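Local coordinates for protein BIS(5'-nucleosyl)-tetraphosphatase (Diadenosine tetraphosphatase), putative (Plasmodium falciparum, PDB 5CFI) that probably hydrolyses diadenosine tetraphosphate asymmetrically, as a member of the Nudix hydrolase family, at residues K120-H125 against D138-A143. Residues are numbered along the deposited sequence; the frame is centred on the assembly and turned at random.
Sequences KWIGSH and DLLKEA
L140 and I122 bring their CD1 methyls together through their side-chain torsions: L140 turns CG anti to its own carbonyl carbon (chi1 -65°) and runs on extended, which carries CD1 away from the helix toward the backbone of G123 and S124, while I122 sets CG1 between its backbone N and carbonyl carbon (chi1 73°) and is likewise extended to CD1. The end methyls meet with I122 CD1 3.9 Å from L140 CD1. The two side chains cross at about a right angle. L140 CD1 also lies 3.8 Å from S124 CA, and G123 C is 4.0 Å from the same methyl. The two segments come nearest here, with S124 CA 5.1 Å from L140 CA, and S124 CB, which faces the helix, rests on L140 CB at 3.6 Å. On the outer side, the aliphatic root of K141 borders the serine, with K141 CG 4.1 Å from S124 CB.

L132, from the loop joining the two segments, touches both I122 and L140, and F32 of strand 30-37 and L12 of strand 6-16 also pack on L140. The C-terminal helix 134-148 is thereby seated on the Nudix sheet, and the turn into the short 3-10 segment at S124 lies against its flank. A chi1 of 67° places S124 OG for its hydrogen bond with E144 OE1, one helical turn beyond L140.

No hydrogen bond or salt bridge spans residues 120-125 and 138-143 themselves; methyl and methylene groups, with stretches of backbone, do the joining. This small apolar contact (185 Å², both sides summed) probably rests on burial of those groups, with the bond between S124 OG and E144 OE1 as the polar tie beside it.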
loop_
_atom_site.group_PDB
_atom_site.type_symbol
_atom_site.label_atom_id
_atom_site.label_comp_id
_atom_site.label_asym_id
_atom_site.label_seq_id
_atom_site.Cartn_x
_atom_site.Cartn_y
_atom_site.Cartn_z
ATOM N N LYS B 120 -5.294 -8.519 0.682
ATOM C CA LYS B 120 -4.236 -9.478 0.938
ATOM C C LYS B 120 -3.002 -8.735 1.395
ATOM O O LYS B 120 -2.758 -7.606 0.967
ATOM C CB LYS B 120 -3.913 -10.315 -0.304
ATOM C CG LYS B 120 -4.962 -11.333 -0.677
ATOM C CD LYS B 120 -5.143 -12.335 0.433
ATOM C CE LYS B 120 -6.451 -13.055 0.312
ATOM N NZ LYS B 120 -7.110 -13.072 1.646
ATOM N N TRP B 121 -2.225 -9.377 2.259
ATOM C CA TRP B 121 -0.951 -8.833 2.666
ATOM C C TRP B 121 0.105 -9.512 1.824
ATOM O O TRP B 121 0.272 -10.721 1.910
ATOM C CB TRP B 121 -0.709 -9.063 4.153
ATOM C CG TRP B 121 -1.596 -8.266 5.044
ATOM C CD1 TRP B 121 -2.841 -8.602 5.488
ATOM C CD2 TRP B 121 -1.297 -6.988 5.613
ATOM N NE1 TRP B 121 -3.331 -7.616 6.310
ATOM C CE2 TRP B 121 -2.403 -6.607 6.397
ATOM C CE3 TRP B 121 -0.186 -6.131 5.544
ATOM C CZ2 TRP B 121 -2.448 -5.396 7.094
ATOM C CZ3 TRP B 121 -0.224 -4.940 6.236
ATOM C CH2 TRP B 121 -1.352 -4.580 7.001
ATOM N N ILE B 122 0.817 -8.759 1.000
ATOM C CA ILE B 122 1.683 -9.389 0.029
ATOM C C ILE B 122 3.123 -8.919 0.120
ATOM O O ILE B 122 3.440 -8.001 0.855
ATOM C CB ILE B 122 1.178 -9.134 -1.391
ATOM C CG1 ILE B 122 1.457 -7.677 -1.776
ATOM C CG2 ILE B 122 -0.309 -9.509 -1.510
ATOM C CD1 ILE B 122 1.199 -7.369 -3.220
ATOM N N GLY B 123 3.995 -9.576 -0.635
ATOM C CA GLY B 123 5.379 -9.158 -0.745
ATOM C C GLY B 123 5.702 -8.837 -2.198
ATOM O O GLY B 123 4.940 -9.169 -3.111
ATOM N N SER B 124 6.831 -8.174 -2.407
ATOM C CA SER B 124 7.269 -7.793 -3.735
ATOM C C SER B 124 7.431 -8.988 -4.680
ATOM O O SER B 124 7.277 -8.838 -5.903
ATOM C CB SER B 124 8.583 -7.037 -3.638
ATOM O OG SER B 124 9.601 -7.916 -3.195
ATOM N N HIS B 125 7.754 -10.163 -4.136
ATOM C CA HIS B 125 7.866 -11.371 -4.971
ATOM C C HIS B 125 6.505 -11.841 -5.513
ATOM O O HIS B 125 6.437 -12.643 -6.449
ATOM C CB HIS B 125 8.541 -12.515 -4.200
ATOM C CG HIS B 125 7.727 -13.061 -3.067
ATOM N ND1 HIS B 125 7.651 -12.446 -1.837
ATOM C CD2 HIS B 125 6.966 -14.180 -2.974
ATOM C CE1 HIS B 125 6.874 -13.155 -1.034
ATOM N NE2 HIS B 125 6.448 -14.211 -1.696
ATOM N N ASP B 138 8.304 -2.020 -8.059
ATOM C CA ASP B 138 9.460 -1.213 -7.682
ATOM C C ASP B 138 9.222 -0.634 -6.297
ATOM O O ASP B 138 10.117 -0.659 -5.448
ATOM C CB ASP B 138 9.726 -0.075 -8.684
ATOM C CG ASP B 138 10.302 -0.565 -10.028
ATOM O OD1 ASP B 138 10.356 -1.793 -10.288
ATOM O OD2 ASP B 138 10.719 0.300 -10.831
ATOM N N LEU B 139 8.007 -0.139 -6.070
ATOM C CA LEU B 139 7.659 0.458 -4.788
ATOM C C LEU B 139 7.851 -0.532 -3.653
ATOM O O LEU B 139 8.505 -0.224 -2.639
ATOM C CB LEU B 139 6.218 0.955 -4.780
ATOM C CG LEU B 139 5.767 1.358 -3.381
ATOM C CD1 LEU B 139 6.514 2.590 -3.011
ATOM C CD2 LEU B 139 4.289 1.596 -3.302
ATOM N N LEU B 140 7.274 -1.716 -3.828
ATOM C CA LEU B 140 7.414 -2.781 -2.848
ATOM C C LEU B 140 8.872 -3.162 -2.630
ATOM O O LEU B 140 9.286 -3.343 -1.489
ATOM C CB LEU B 140 6.623 -4.018 -3.274
ATOM C CG LEU B 140 5.110 -3.863 -3.335
ATOM C CD1 LEU B 140 4.470 -5.218 -3.320
ATOM C CD2 LEU B 140 4.636 -3.041 -2.172
ATOM N N LYS B 141 9.642 -3.275 -3.713
ATOM C CA LYS B 141 11.058 -3.636 -3.631
ATOM C C LYS B 141 11.849 -2.630 -2.788
ATOM O O LYS B 141 12.558 -3.004 -1.848
ATOM C CB LYS B 141 11.678 -3.721 -5.021
ATOM C CG LYS B 141 11.245 -4.915 -5.861
ATOM C CD LYS B 141 11.988 -4.945 -7.205
ATOM C CE LYS B 141 11.700 -6.241 -7.984
ATOM N NZ LYS B 141 10.286 -6.325 -8.460
ATOM N N GLU B 142 11.725 -1.354 -3.133
ATOM C CA GLU B 142 12.396 -0.287 -2.406
ATOM C C GLU B 142 11.969 -0.229 -0.939
ATOM O O GLU B 142 12.795 -0.074 -0.040
ATOM C CB GLU B 142 12.115 1.053 -3.065
ATOM C CG GLU B 142 12.992 1.387 -4.235
ATOM C CD GLU B 142 12.845 2.848 -4.639
ATOM O OE1 GLU B 142 13.072 3.735 -3.785
ATOM O OE2 GLU B 142 12.472 3.111 -5.804
ATOM N N ALA B 143 10.670 -0.357 -0.713
ATOM C CA ALA B 143 10.138 -0.382 0.636
ATOM C C ALA B 143 10.774 -1.510 1.428
ATOM O O ALA B 143 11.146 -1.310 2.562
ATOM C CB ALA B 143 8.604 -0.528 0.621
#